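Local coordinates for uncharacterized conserved protein YiiM (Geobacillus stearothermophilus, PDB 5YHH), which probably acts as a molybdenum cofactor-dependent oxidoreductase of the MOSC family that confers resistance to toxic hydroxylaminopurine bases, at residues A[7-12]-A[91-96]; A[37-42]-A[158-163]; A[67-72]-A[147-152]; A[99-104]-A[176-181]; A[105-110]-A[165-170]. All coordinates share one frame; numbering follows the deposited sequence.

Contact 1. Residues A[7-12]-A[91-96]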
# COMPACT_ATOMS: atom_id res chain seq x y z
N MET A 7 4.79 8.17 13.73
CA MET A 7 4.48 7.74 12.38
C MET A 7 5.83 7.59 11.70
O MET A 7 6.56 8.59 11.52
CB MET A 7 3.65 8.81 11.68
CG MET A 7 2.21 8.93 12.19
SD MET A 7 1.44 10.54 11.79
CE MET A 7 2.29 11.05 10.28
N GLN A 8 6.18 6.34 11.33
CA GLN A 8 7.46 6.07 10.72
C GLN A 8 7.48 4.86 9.82
O GLN A 8 6.55 4.06 9.84
CB GLN A 8 8.54 5.93 11.79
CG GLN A 8 8.25 4.87 12.78
CD GLN A 8 9.36 4.70 13.78
OE1 GLN A 8 10.31 3.96 13.53
NE2 GLN A 8 9.24 5.36 14.92
N ILE A 9 8.56 4.73 9.07
CA ILE A 9 8.92 3.51 8.34
C ILE A 9 9.76 2.68 9.30
O ILE A 9 10.93 2.97 9.51
CB ILE A 9 9.75 3.83 7.03
CG1 ILE A 9 8.99 4.81 6.16
CG2 ILE A 9 10.07 2.55 6.25
CD1 ILE A 9 9.84 5.49 4.98
N VAL A 10 9.18 1.65 9.92
CA VAL A 10 9.98 0.88 10.88
C VAL A 10 10.91 -0.07 10.16
O VAL A 10 11.99 -0.36 10.67
CB VAL A 10 9.20 0.12 11.99
CG1 VAL A 10 8.84 1.05 13.13
CG2 VAL A 10 8.03 -0.69 11.44
N SER A 11 10.58 -0.45 8.93
CA SER A 11 11.44 -1.33 8.17
C SER A 11 11.33 -1.06 6.71
O SER A 11 10.25 -0.80 6.19
CB SER A 11 11.13 -2.81 8.46
OG SER A 11 12.12 -3.65 7.88
N ILE A 12 12.48 -1.06 6.04
CA ILE A 12 12.55 -0.98 4.61
C ILE A 12 12.99 -2.36 4.20
O ILE A 12 14.00 -2.85 4.68
CB ILE A 12 13.59 0.05 4.10
CG1 ILE A 12 13.31 1.47 4.61
CG2 ILE A 12 13.68 0.03 2.59
CD1 ILE A 12 14.57 2.43 4.41
N GLU A 91 5.76 -6.01 1.57
CA GLU A 91 5.78 -4.54 1.50
C GLU A 91 7.21 -3.98 1.40
O GLU A 91 8.13 -4.52 1.99
CB GLU A 91 5.01 -3.93 2.69
CG GLU A 91 5.67 -4.07 4.09
CD GLU A 91 5.63 -5.39 4.75
OE1 GLU A 91 5.17 -6.40 4.13
OE2 GLU A 91 6.04 -5.43 5.96
N ASN A 92 7.41 -2.93 0.61
CA ASN A 92 8.67 -2.17 0.64
C ASN A 92 8.89 -1.50 1.98
O ASN A 92 10.02 -1.50 2.52
CB ASN A 92 8.69 -1.09 -0.46
CG ASN A 92 8.45 -1.64 -1.82
OD1 ASN A 92 7.31 -1.69 -2.32
ND2 ASN A 92 9.52 -2.12 -2.45
N TRP A 93 7.82 -0.93 2.53
CA TRP A 93 7.86 -0.12 3.74
C TRP A 93 6.87 -0.71 4.75
O TRP A 93 5.66 -0.76 4.49
CB TRP A 93 7.42 1.31 3.45
CG TRP A 93 8.36 2.17 2.66
CD1 TRP A 93 9.51 1.79 2.03
CD2 TRP A 93 8.16 3.55 2.35
NE1 TRP A 93 10.06 2.88 1.36
CE2 TRP A 93 9.24 3.97 1.57
CE3 TRP A 93 7.17 4.47 2.70
CZ2 TRP A 93 9.37 5.29 1.10
CZ3 TRP A 93 7.28 5.75 2.26
CH2 TRP A 93 8.38 6.16 1.46
N THR A 94 7.40 -1.18 5.87
CA THR A 94 6.61 -1.56 7.01
C THR A 94 6.42 -0.31 7.84
O THR A 94 7.39 0.32 8.27
CB THR A 94 7.31 -2.62 7.85
OG1 THR A 94 7.67 -3.71 7.01
CG2 THR A 94 6.37 -3.09 8.97
N LEU A 95 5.17 0.04 8.08
CA LEU A 95 4.87 1.30 8.72
C LEU A 95 4.48 1.13 10.16
O LEU A 95 4.09 0.04 10.61
CB LEU A 95 3.73 1.98 7.97
CG LEU A 95 3.93 2.37 6.50
CD1 LEU A 95 2.78 3.30 6.02
CD2 LEU A 95 5.29 3.01 6.26
N LEU A 96 4.64 2.21 10.91
CA LEU A 96 4.09 2.33 12.26
C LEU A 96 3.32 3.66 12.37
O LEU A 96 3.78 4.69 11.86
CB LEU A 96 5.22 2.25 13.29
CG LEU A 96 4.80 2.31 14.74
CD1 LEU A 96 4.12 0.96 15.16
CD2 LEU A 96 6.05 2.61 15.61

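Contact 2. Residues A[37-42]-A[158-163]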
# COMPACT_ATOMS: atom_id res chain seq x y z
N ALA A 37 19.44 -2.77 6.67
CA ALA A 37 19.91 -1.89 7.74
C ALA A 37 20.71 -0.74 7.19
O ALA A 37 21.67 -0.31 7.82
CB ALA A 37 20.78 -2.66 8.72
N HIS A 38 20.38 -0.26 6.00
CA HIS A 38 21.19 0.80 5.39
C HIS A 38 20.28 1.74 4.60
O HIS A 38 19.12 1.42 4.36
CB HIS A 38 22.28 0.19 4.51
CG HIS A 38 21.78 -0.78 3.50
ND1 HIS A 38 21.10 -0.39 2.36
CD2 HIS A 38 21.86 -2.13 3.44
CE1 HIS A 38 20.77 -1.46 1.65
NE2 HIS A 38 21.22 -2.53 2.28
N PRO A 39 20.81 2.90 4.20
CA PRO A 39 20.01 3.82 3.38
C PRO A 39 19.62 3.25 2.02
O PRO A 39 20.38 2.50 1.42
CB PRO A 39 20.94 5.03 3.20
CG PRO A 39 21.76 5.02 4.43
CD PRO A 39 22.01 3.56 4.73
N VAL A 40 18.43 3.60 1.57
CA VAL A 40 17.86 3.07 0.35
C VAL A 40 17.38 4.28 -0.47
O VAL A 40 16.76 5.19 0.06
CB VAL A 40 16.68 2.11 0.68
CG1 VAL A 40 15.94 1.68 -0.58
CG2 VAL A 40 17.19 0.86 1.49
N ALA A 41 17.72 4.29 -1.76
CA ALA A 41 17.25 5.35 -2.65
C ALA A 41 15.79 5.12 -3.01
O ALA A 41 15.39 3.99 -3.25
CB ALA A 41 18.10 5.38 -3.92
N VAL A 42 15.00 6.19 -3.04
CA VAL A 42 13.59 6.14 -3.40
C VAL A 42 13.41 6.75 -4.76
O VAL A 42 13.42 7.97 -4.91
CB VAL A 42 12.71 6.88 -2.35
CG1 VAL A 42 11.24 6.89 -2.77
CG2 VAL A 42 12.88 6.23 -0.99
N VAL A 158 16.26 9.73 -0.48
CA VAL A 158 16.90 8.66 0.26
C VAL A 158 16.24 8.57 1.63
O VAL A 158 15.92 9.58 2.24
CB VAL A 158 18.43 8.88 0.39
CG1 VAL A 158 19.09 7.71 1.15
CG2 VAL A 158 19.07 9.06 -1.01
N ILE A 159 16.03 7.33 2.09
CA ILE A 159 15.43 7.05 3.40
C ILE A 159 16.24 5.99 4.12
O ILE A 159 16.94 5.19 3.50
CB ILE A 159 13.99 6.49 3.24
CG1 ILE A 159 13.99 5.30 2.29
CG2 ILE A 159 13.03 7.53 2.71
CD1 ILE A 159 12.69 4.50 2.30
N GLU A 160 16.12 5.97 5.44
CA GLU A 160 16.76 4.97 6.29
C GLU A 160 15.72 4.34 7.16
O GLU A 160 14.76 5.01 7.51
CB GLU A 160 17.71 5.64 7.26
CG GLU A 160 18.99 5.99 6.72
CD GLU A 160 19.78 6.67 7.78
OE1 GLU A 160 20.11 5.98 8.77
OE2 GLU A 160 19.98 7.88 7.66
N PRO A 161 15.95 3.08 7.58
CA PRO A 161 15.02 2.46 8.53
C PRO A 161 14.79 3.32 9.77
O PRO A 161 15.73 3.90 10.29
CB PRO A 161 15.70 1.12 8.87
CG PRO A 161 16.48 0.77 7.60
CD PRO A 161 17.00 2.15 7.13
N GLY A 162 13.54 3.47 10.18
CA GLY A 162 13.21 4.32 11.31
C GLY A 162 12.86 5.74 10.91
O GLY A 162 12.51 6.53 11.78
N ALA A 163 12.98 6.09 9.62
CA ALA A 163 12.63 7.42 9.14
C ALA A 163 11.20 7.85 9.50
O ALA A 163 10.25 7.13 9.21
CB ALA A 163 12.81 7.49 7.59

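Contact 3. Residues A[67-72]-A[147-152]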
# COMPACT_ATOMS: atom_id res chain seq x y z
N ALA A 67 3.20 -0.26 0.94
CA ALA A 67 3.32 -0.04 2.40
C ALA A 67 2.31 -0.87 3.15
O ALA A 67 1.17 -1.07 2.68
CB ALA A 67 3.10 1.44 2.72
N TYR A 68 2.72 -1.37 4.32
CA TYR A 68 1.83 -2.19 5.17
C TYR A 68 1.95 -1.80 6.63
O TYR A 68 3.05 -1.64 7.14
CB TYR A 68 2.10 -3.69 5.00
CG TYR A 68 0.93 -4.48 5.47
CD1 TYR A 68 -0.18 -4.63 4.66
CD2 TYR A 68 0.91 -5.01 6.74
CE1 TYR A 68 -1.28 -5.32 5.10
CE2 TYR A 68 -0.16 -5.72 7.18
CZ TYR A 68 -1.26 -5.87 6.37
OH TYR A 68 -2.38 -6.55 6.80
N PRO A 69 0.81 -1.59 7.31
CA PRO A 69 0.83 -1.25 8.72
C PRO A 69 1.29 -2.41 9.59
O PRO A 69 0.61 -3.43 9.64
CB PRO A 69 -0.64 -0.92 9.01
CG PRO A 69 -1.21 -0.50 7.66
CD PRO A 69 -0.54 -1.41 6.73
N SER A 70 2.40 -2.24 10.30
CA SER A 70 2.89 -3.28 11.21
C SER A 70 1.85 -3.66 12.28
O SER A 70 1.82 -4.81 12.80
CB SER A 70 4.22 -2.85 11.88
OG SER A 70 4.06 -1.69 12.71
N GLU A 71 0.98 -2.71 12.63
CA GLU A 71 -0.03 -2.96 13.66
C GLU A 71 -0.82 -4.21 13.33
O GLU A 71 -1.19 -4.95 14.22
CB GLU A 71 -0.99 -1.77 13.84
CG GLU A 71 -0.36 -0.51 14.49
CD GLU A 71 0.33 0.41 13.48
OE1 GLU A 71 0.57 -0.03 12.32
OE2 GLU A 71 0.67 1.57 13.85
N HIS A 72 -1.07 -4.46 12.05
CA HIS A 72 -1.91 -5.58 11.65
C HIS A 72 -1.25 -6.93 11.88
O HIS A 72 -1.94 -7.95 11.98
CB HIS A 72 -2.31 -5.45 10.18
CG HIS A 72 -3.11 -4.23 9.89
ND1 HIS A 72 -3.96 -3.67 10.83
CD2 HIS A 72 -3.20 -3.46 8.79
CE1 HIS A 72 -4.55 -2.61 10.29
NE2 HIS A 72 -4.09 -2.46 9.06
N SER A 147 -5.22 -4.13 4.45
CA SER A 147 -4.66 -4.30 3.11
C SER A 147 -3.37 -3.55 2.88
O SER A 147 -2.57 -3.91 2.00
CB SER A 147 -5.68 -3.78 2.08
OG SER A 147 -5.86 -2.36 2.21
N GLY A 148 -3.17 -2.47 3.61
CA GLY A 148 -2.12 -1.51 3.22
C GLY A 148 -2.46 -0.76 1.92
O GLY A 148 -3.60 -0.76 1.47
N PHE A 149 -1.47 -0.10 1.34
CA PHE A 149 -1.72 0.91 0.29
C PHE A 149 -0.40 1.24 -0.42
O PHE A 149 0.69 0.91 0.07
CB PHE A 149 -2.36 2.19 0.86
CG PHE A 149 -1.78 2.61 2.23
CD1 PHE A 149 -0.60 3.30 2.31
CD2 PHE A 149 -2.39 2.21 3.39
CE1 PHE A 149 -0.06 3.65 3.55
CE2 PHE A 149 -1.84 2.56 4.66
CZ PHE A 149 -0.68 3.28 4.72
N TYR A 150 -0.51 1.90 -1.56
CA TYR A 150 0.67 2.27 -2.30
C TYR A 150 0.88 3.78 -2.24
O TYR A 150 -0.08 4.54 -2.12
CB TYR A 150 0.49 1.90 -3.77
CG TYR A 150 0.63 0.45 -4.09
CD1 TYR A 150 -0.49 -0.38 -4.12
CD2 TYR A 150 1.86 -0.08 -4.46
CE1 TYR A 150 -0.38 -1.71 -4.48
CE2 TYR A 150 1.98 -1.41 -4.82
CZ TYR A 150 0.87 -2.21 -4.80
OH TYR A 150 1.00 -3.51 -5.15
N PHE A 151 2.13 4.17 -2.45
CA PHE A 151 2.52 5.54 -2.75
C PHE A 151 3.16 5.64 -4.13
O PHE A 151 3.89 4.73 -4.58
CB PHE A 151 3.63 6.01 -1.79
CG PHE A 151 3.28 6.02 -0.34
CD1 PHE A 151 2.67 7.12 0.24
CD2 PHE A 151 3.65 4.96 0.48
CE1 PHE A 151 2.40 7.15 1.61
CE2 PHE A 151 3.39 4.99 1.84
CZ PHE A 151 2.76 6.07 2.41
N ARG A 152 2.94 6.78 -4.77
CA ARG A 152 3.77 7.25 -5.88
C ARG A 152 4.85 8.17 -5.30
O ARG A 152 4.69 8.74 -4.20
CB ARG A 152 2.91 7.98 -6.93
CG ARG A 152 2.25 9.29 -6.45
CD ARG A 152 1.66 10.08 -7.65
NE ARG A 152 0.61 9.29 -8.31
CZ ARG A 152 -0.65 9.18 -7.89
NH1 ARG A 152 -1.08 9.88 -6.84
NH2 ARG A 152 -1.50 8.43 -8.55
O HOH W 1 0.23 -3.73 1.35

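Contact 4. Residues A[99-104]-A[176-181]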
# COMPACT_ATOMS: atom_id res chain seq x y z
N THR A 99 -2.53 3.62 9.71
CA THR A 99 -3.43 2.57 9.26
C THR A 99 -4.40 3.09 8.17
O THR A 99 -4.47 4.30 7.89
CB THR A 99 -4.27 2.01 10.42
OG1 THR A 99 -5.13 3.05 10.87
CG2 THR A 99 -3.40 1.49 11.57
N GLU A 100 -5.16 2.18 7.57
CA GLU A 100 -6.06 2.49 6.45
C GLU A 100 -7.17 3.48 6.83
O GLU A 100 -7.73 4.15 5.98
CB GLU A 100 -6.68 1.20 5.89
CG GLU A 100 -5.67 0.21 5.29
CD GLU A 100 -5.00 -0.71 6.35
OE1 GLU A 100 -5.22 -0.49 7.58
OE2 GLU A 100 -4.24 -1.63 5.95
N ASP A 101 -7.50 3.57 8.12
CA ASP A 101 -8.53 4.50 8.61
C ASP A 101 -8.02 5.94 8.69
O ASP A 101 -8.81 6.87 8.64
CB ASP A 101 -9.01 4.12 10.03
CG ASP A 101 -9.87 2.88 10.05
OD1 ASP A 101 -10.77 2.71 9.20
OD2 ASP A 101 -9.65 2.08 10.99
N ASP A 102 -6.71 6.11 8.83
CA ASP A 102 -6.09 7.42 9.05
C ASP A 102 -5.43 7.97 7.79
O ASP A 102 -5.18 9.16 7.72
CB ASP A 102 -4.97 7.32 10.07
CG ASP A 102 -5.43 6.77 11.41
OD1 ASP A 102 -6.57 7.10 11.86
OD2 ASP A 102 -4.62 5.99 12.00
N VAL A 103 -5.08 7.11 6.84
CA VAL A 103 -4.38 7.54 5.63
C VAL A 103 -5.41 7.80 4.54
O VAL A 103 -6.32 6.98 4.32
CB VAL A 103 -3.38 6.47 5.19
CG1 VAL A 103 -2.77 6.80 3.82
CG2 VAL A 103 -2.32 6.29 6.25
N CYS A 104 -5.25 8.92 3.84
CA CYS A 104 -6.19 9.33 2.80
C CYS A 104 -5.57 9.36 1.42
O CYS A 104 -4.38 9.62 1.26
CB CYS A 104 -6.78 10.71 3.12
SG CYS A 104 -7.85 10.67 4.57
N SER A 176 -10.45 8.11 3.05
CA SER A 176 -9.50 7.19 3.68
C SER A 176 -9.31 5.97 2.80
O SER A 176 -10.18 5.67 2.01
CB SER A 176 -9.95 6.78 5.08
OG SER A 176 -11.16 6.08 5.04
N ILE A 177 -8.18 5.30 2.92
CA ILE A 177 -8.02 4.01 2.23
C ILE A 177 -9.11 3.02 2.71
O ILE A 177 -9.62 2.24 1.92
CB ILE A 177 -6.60 3.43 2.45
CG1 ILE A 177 -5.55 4.34 1.80
CG2 ILE A 177 -6.51 1.95 1.99
CD1 ILE A 177 -5.63 4.40 0.29
N ALA A 178 -9.49 3.07 3.99
CA ALA A 178 -10.56 2.19 4.48
C ALA A 178 -11.86 2.44 3.76
O ALA A 178 -12.54 1.49 3.37
CB ALA A 178 -10.77 2.29 6.02
N TYR A 179 -12.22 3.72 3.61
CA TYR A 179 -13.43 4.12 2.88
C TYR A 179 -13.38 3.64 1.45
O TYR A 179 -14.35 3.10 0.95
CB TYR A 179 -13.60 5.65 2.92
CG TYR A 179 -14.74 6.18 2.08
CD1 TYR A 179 -16.06 6.08 2.50
CD2 TYR A 179 -14.48 6.79 0.84
CE1 TYR A 179 -17.10 6.56 1.72
CE2 TYR A 179 -15.52 7.26 0.05
CZ TYR A 179 -16.82 7.16 0.49
OH TYR A 179 -17.82 7.63 -0.30
N ILE A 180 -12.25 3.85 0.77
CA ILE A 180 -12.13 3.49 -0.64
C ILE A 180 -12.23 1.96 -0.82
O ILE A 180 -12.94 1.50 -1.70
CB ILE A 180 -10.87 4.07 -1.30
CG1 ILE A 180 -10.94 5.61 -1.33
CG2 ILE A 180 -10.76 3.54 -2.69
CD1 ILE A 180 -9.62 6.36 -1.59
N ASN A 181 -11.59 1.18 0.04
CA ASN A 181 -11.74 -0.27 -0.02
C ASN A 181 -13.20 -0.68 0.19
O ASN A 181 -13.70 -1.61 -0.43
CB ASN A 181 -10.90 -0.96 1.06
CG ASN A 181 -9.47 -1.25 0.62
OD1 ASN A 181 -9.19 -1.40 -0.56
ND2 ASN A 181 -8.59 -1.39 1.58
O HOH W 2 -11.79 5.90 7.78

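Contact 5. Residues A[105-110]-A[165-170]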
# COMPACT_ATOMS: atom_id res chain seq x y z
N LEU A 105 -6.39 9.12 0.43
CA LEU A 105 -5.98 9.21 -0.95
C LEU A 105 -5.49 10.64 -1.16
O LEU A 105 -6.13 11.58 -0.71
CB LEU A 105 -7.16 8.90 -1.85
CG LEU A 105 -6.94 9.05 -3.36
CD1 LEU A 105 -5.84 8.08 -3.86
CD2 LEU A 105 -8.30 8.80 -4.02
N GLY A 106 -4.32 10.78 -1.76
CA GLY A 106 -3.76 12.09 -2.03
C GLY A 106 -2.89 12.67 -0.94
O GLY A 106 -2.24 13.68 -1.18
N ASP A 107 -2.84 12.04 0.24
CA ASP A 107 -1.96 12.50 1.32
C ASP A 107 -0.55 12.53 0.77
O ASP A 107 -0.10 11.59 0.10
CB ASP A 107 -1.91 11.53 2.51
CG ASP A 107 -3.13 11.59 3.43
OD1 ASP A 107 -4.04 12.43 3.28
OD2 ASP A 107 -3.18 10.73 4.36
N ILE A 108 0.17 13.61 1.08
CA ILE A 108 1.58 13.73 0.76
C ILE A 108 2.40 13.68 2.04
O ILE A 108 2.12 14.42 3.02
CB ILE A 108 1.85 15.04 -0.02
CG1 ILE A 108 1.02 15.04 -1.30
CG2 ILE A 108 3.34 15.19 -0.32
CD1 ILE A 108 1.12 16.31 -2.18
N TYR A 109 3.43 12.83 2.04
CA TYR A 109 4.31 12.66 3.21
C TYR A 109 5.75 12.94 2.81
O TYR A 109 6.17 12.63 1.69
CB TYR A 109 4.25 11.24 3.77
CG TYR A 109 2.89 10.87 4.32
CD1 TYR A 109 1.91 10.40 3.48
CD2 TYR A 109 2.60 10.99 5.69
CE1 TYR A 109 0.64 10.04 3.98
CE2 TYR A 109 1.33 10.66 6.19
CZ TYR A 109 0.36 10.19 5.33
OH TYR A 109 -0.91 9.86 5.78
N VAL A 110 6.51 13.54 3.73
CA VAL A 110 7.96 13.60 3.59
C VAL A 110 8.49 12.34 4.26
O VAL A 110 8.07 11.97 5.36
CB VAL A 110 8.59 14.84 4.24
CG1 VAL A 110 10.11 14.76 4.17
CG2 VAL A 110 8.18 16.11 3.52
N LEU A 165 7.64 9.56 8.96
CA LEU A 165 6.82 9.88 7.77
C LEU A 165 5.95 11.02 8.20
O LEU A 165 5.08 10.83 9.05
CB LEU A 165 5.91 8.72 7.40
CG LEU A 165 6.16 7.87 6.18
CD1 LEU A 165 5.08 6.73 6.18
CD2 LEU A 165 6.12 8.64 4.93
N VAL A 166 6.18 12.20 7.63
CA VAL A 166 5.56 13.42 8.10
C VAL A 166 4.52 13.88 7.08
O VAL A 166 4.84 14.15 5.92
CB VAL A 166 6.62 14.57 8.27
CG1 VAL A 166 5.97 15.86 8.81
CG2 VAL A 166 7.77 14.12 9.19
N LEU A 167 3.28 13.98 7.52
CA LEU A 167 2.22 14.43 6.66
C LEU A 167 2.44 15.88 6.36
O LEU A 167 2.53 16.68 7.27
CB LEU A 167 0.85 14.24 7.33
CG LEU A 167 -0.35 14.61 6.47
CD1 LEU A 167 -0.52 13.61 5.27
CD2 LEU A 167 -1.61 14.66 7.34
N VAL A 168 2.55 16.24 5.09
CA VAL A 168 2.68 17.64 4.73
C VAL A 168 1.44 18.17 4.02
O VAL A 168 1.24 19.38 4.00
CB VAL A 168 3.98 17.93 3.90
CG1 VAL A 168 5.21 17.85 4.85
CG2 VAL A 168 4.12 16.98 2.73
N GLU A 169 0.62 17.31 3.43
CA GLU A 169 -0.67 17.74 2.90
C GLU A 169 -1.72 16.63 2.96
O GLU A 169 -1.48 15.54 2.46
CB GLU A 169 -0.52 18.26 1.47
CG GLU A 169 -1.82 18.76 0.87
CD GLU A 169 -1.64 19.42 -0.49
OE1 GLU A 169 -1.33 18.71 -1.48
OE2 GLU A 169 -1.83 20.65 -0.56
N ARG A 170 -2.86 16.90 3.59
CA ARG A 170 -3.98 15.97 3.63
C ARG A 170 -4.63 15.88 2.26
O ARG A 170 -4.97 16.89 1.66
CB ARG A 170 -5.02 16.40 4.68
CG ARG A 170 -6.29 15.51 4.76
CD ARG A 170 -5.99 14.10 5.22
NE ARG A 170 -5.72 14.03 6.64
CZ ARG A 170 -5.10 13.03 7.26
NH1 ARG A 170 -4.64 11.94 6.62
NH2 ARG A 170 -4.92 13.13 8.57

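Contact 1. Residues A[7-12]-A[91-96]
Ile9 lays its CD1 methyl over the six-membered ring of Trp93, on two antiparallel strands of the MOSC-domain sheet whose pairing contains a classic beta bulge. The methyl stands 3.5 Å from the ring centroid and 6° off its normal, a CH-pi contact almost centred on the face. Ile9 CG1 runs anti to its carbonyl carbon (chi1 -55°) and the chain then extends, which carries CD1 out over the indole. Leu95 flanks the pair, its CD2 lying 4.1 Å from Ile9 CG1.

Val10 and Ser11 together face Thr94, and this extra residue makes the bulge. Thr94 O takes a bond from Val10 N at 2.8 Å and a weak one from Ser11 N. Val10 turns its two methyls to different partners: CG1 meets CB of Leu96 at 3.8 Å, whereas CG2 meets CG2 of Thr94. Gln8 and Leu96 lie side by side beyond this point, and their backbones exchange two hydrogen bonds. The rings of Trp93 and Phe151 meet, and Ile159 packs on the same apolar face. On the face with Ser11, Thr94 OG1 gives its proton to Glu91 OE2 at 2.6 Å, meeting the carboxylate from its anti side.

Contact 2. Residues A[37-42]-A[158-163]
Val40 and Ile159 form an antiparallel hydrogen-bonded pair, with Val40 N reaching Ile159 O at 2.9 Å and Ile159 N reaching Val40 O at 3.0 Å; both bonds are nearly straight. Ala41 and Val158 follow as a non-hydrogen-bonded pair, their CA atoms 4.4 Å apart.

The side chains divide between the faces of this short ribbon. On the inner one, Val42 and Ile159 cross at about a right angle, and CG2 of Val42 rests 3.6 Å from Ile159 CG1. The rotation of Ile159 accounts for this meeting: CG1 sits between the backbone N and the carbonyl carbon (chi1 52°), close to Val40 O as well as to the valine methyl. On the outer side, the Pro39 ring is shared by two neighbours. Its CB lies 3.8 Å from Val158 CG1, and its CG meets Glu160 CG at 3.7 Å, with the proline and the aliphatic part of the glutamate pointing the same way.

The two strands, 40-42 and 157-159, make a small antiparallel sheet of their own at the protein surface, separate from the large mixed sheet. Ile159 nevertheless packs on Ile9 and Ile12 of strand 8-19, so the ribbon is fastened to the larger sheet through its apolar face. Past Ile159 the chain enters a type II turn from Glu160 to Ala163, in which Gly162 takes a positive phi of 92°. Pro161, the second residue of the turn, sets its CD 3.6 Å from His38 O, a carbonyl buried here without a hydrogen-bonding partner. The imidazole of His38 bonds through ND1 to Pro39 O, which lies in the plane of the ring.

Contact 3. Residues A[67-72]-A[147-152]
Tyr68 turns its ring away from its own backbone N (chi1 -160°) and across to the backbone of Ser147, where CE1 lies 3.5 Å from Ser147 C and Ser147 O meets the ring edge in plane. Phe149 takes the other course: a chi1 of 39° folds its ring over its own backbone toward Ala67, bringing CE1 to 3.9 Å from Ala67 CB. The same methyl meets Phe151 CE2 at 3.7 Å, so it packs against two neighbouring aromatic rings.

Ala67 and Phe149 are an antiparallel hydrogen-bonded pair. Ala67 N donates to Phe149 O at 2.9 Å, and Phe149 N returns a bond to Ala67 O. That carbonyl also receives a proton from a water, which donates a second one to Ser147 O and ties the two segments where the strands part. Gly148, at positive phi, makes a CA-H...O contact, its CA 3.4 Å from Ala67 O; the direction a beta carbon would take is filled by Ala67 O and Tyr68 CD1. Ser147 OG donates to Gly148 O on a lone pair, in the carbonyl plane.

The pair is buried near the centre of the chain. Strand 65-69 has strand 93-96 as its other neighbour, strand 149-153 has strand 114-121, and helix 71-80 leaves directly from the end of strand 65-69.

Contact 4. Residues A[99-104]-A[176-181]
Two backbone hydrogen bonds fasten the start of helix 177-185 to the loop 99-104. Ile177 N donates to Val103 O at 2.9 Å, and Ala178 N donates to Glu100 O, also at 2.9 Å but from above the carbonyl plane, 51° out of it. Ser176 holds the N-cap position: a chi1 of 63° turns its OG toward the helix amides, where it accepts from Tyr179 N at 3.0 Å. A water adds a further tie, lying 2.8 Å from Ser176 OG and donating to Asp101 O.

Apolar contacts lie alongside these bonds. Ile177 CG2 reaches the aliphatic stem of Glu100, meeting CG at 3.8 Å, while Ile177 CG1 approaches Val103 CG1 at 4.2 Å. The Glu100 chain then bends at chi2 (84°), leading its carboxylate away from the helix to Gly148 N and His72 NE2.

A close polar-to-methyl approach stands apart from these: Asp101 OD1 lies 3.2 Å from Ala178 CB.

The loop thus joins the MOSC domain to the first helix of the C-terminal three-helix domain. Amide N-H groups of the first helical turn, which lack acceptors within the helix, are met by two loop carbonyls and a serine oxygen, and the nearby carboxylate of Asp101 would probably interact favourably with the positive end of the helix dipole.

Contact 5. Residues A[105-110]-A[165-170]
Asp107 and Arg170 form a salt bridge, with Asp107 OD2 3.0 Å from Arg170 NH1 at the edge of the guanidinium and near its plane. OD1 takes only a weak bond from the same NH1, and the carboxylate and guanidinium planes stand 52° apart. The carboxylate has further donors: OD2 accepts from Cys104 N and OD1 from Gly171 N, so it ties together chain on both sides of the contact. Arg170 NH1 also makes a weak bond to Asp102 O. Bends at chi2 and chi3 fold the arginine back to the aspartate, and Leu167 CD2 covers one face of its guanidinium.

Between the strands, the backbone groups are paired regularly except at one carbonyl. Ile108 O receives Val168 N at 2.8 Å and Glu169 N at 3.3 Å, while Ile108 N is taken up by Glu169 O. Farther along, Val110 N donates to Val166 O and Val166 N to Val110 O, restoring the two-way exchange.

Apolar side chains pack on both faces of the pair. Leu167 CD1 lies over one face of the Tyr109 ring, 3.8 Å from its centroid and offset toward the rim, in a CH-pi contact. Leu165 CD2 presses against Tyr109 CB at 3.4 Å. Val168 uses both methyls: CG2 meets Ile108 CG2 at 3.6 Å, the two side chains crossing at about a right angle, and CG1 touches Val110 CG2.

Val168 and Glu169 both face Ile108, the pattern of a classic beta bulge in the pairing of strands 108-111 and 165-169 of the mixed MOSC sheet.

Overall arrangement
Contacts 1, 3 and 5 belong to one mixed sheet: strands 93-96 and 65-69 are neighbours in it, linking contacts 1 and 3 with centres about 8 Å apart, while strand 165-169 of contact 5 comes last in the sheet order and touches contact 1 through Met7 O and Leu165 N. Contact 2 is a separate surface ribbon, about 10 Å from contact 1 between centres and bonded to it through Ile9 with Gly162 and Ala163. Contact 4 joins the sheet domain to helix 177-185 and reaches contact 3 through Glu100. Contacts 2 and 4 lie farthest apart, about 25 Å between centres. Along the chain contact 1 closes before contacts 4 and 5 open, whereas contacts 1 and 3 alternate, interweaving distant sequence into one compact domain.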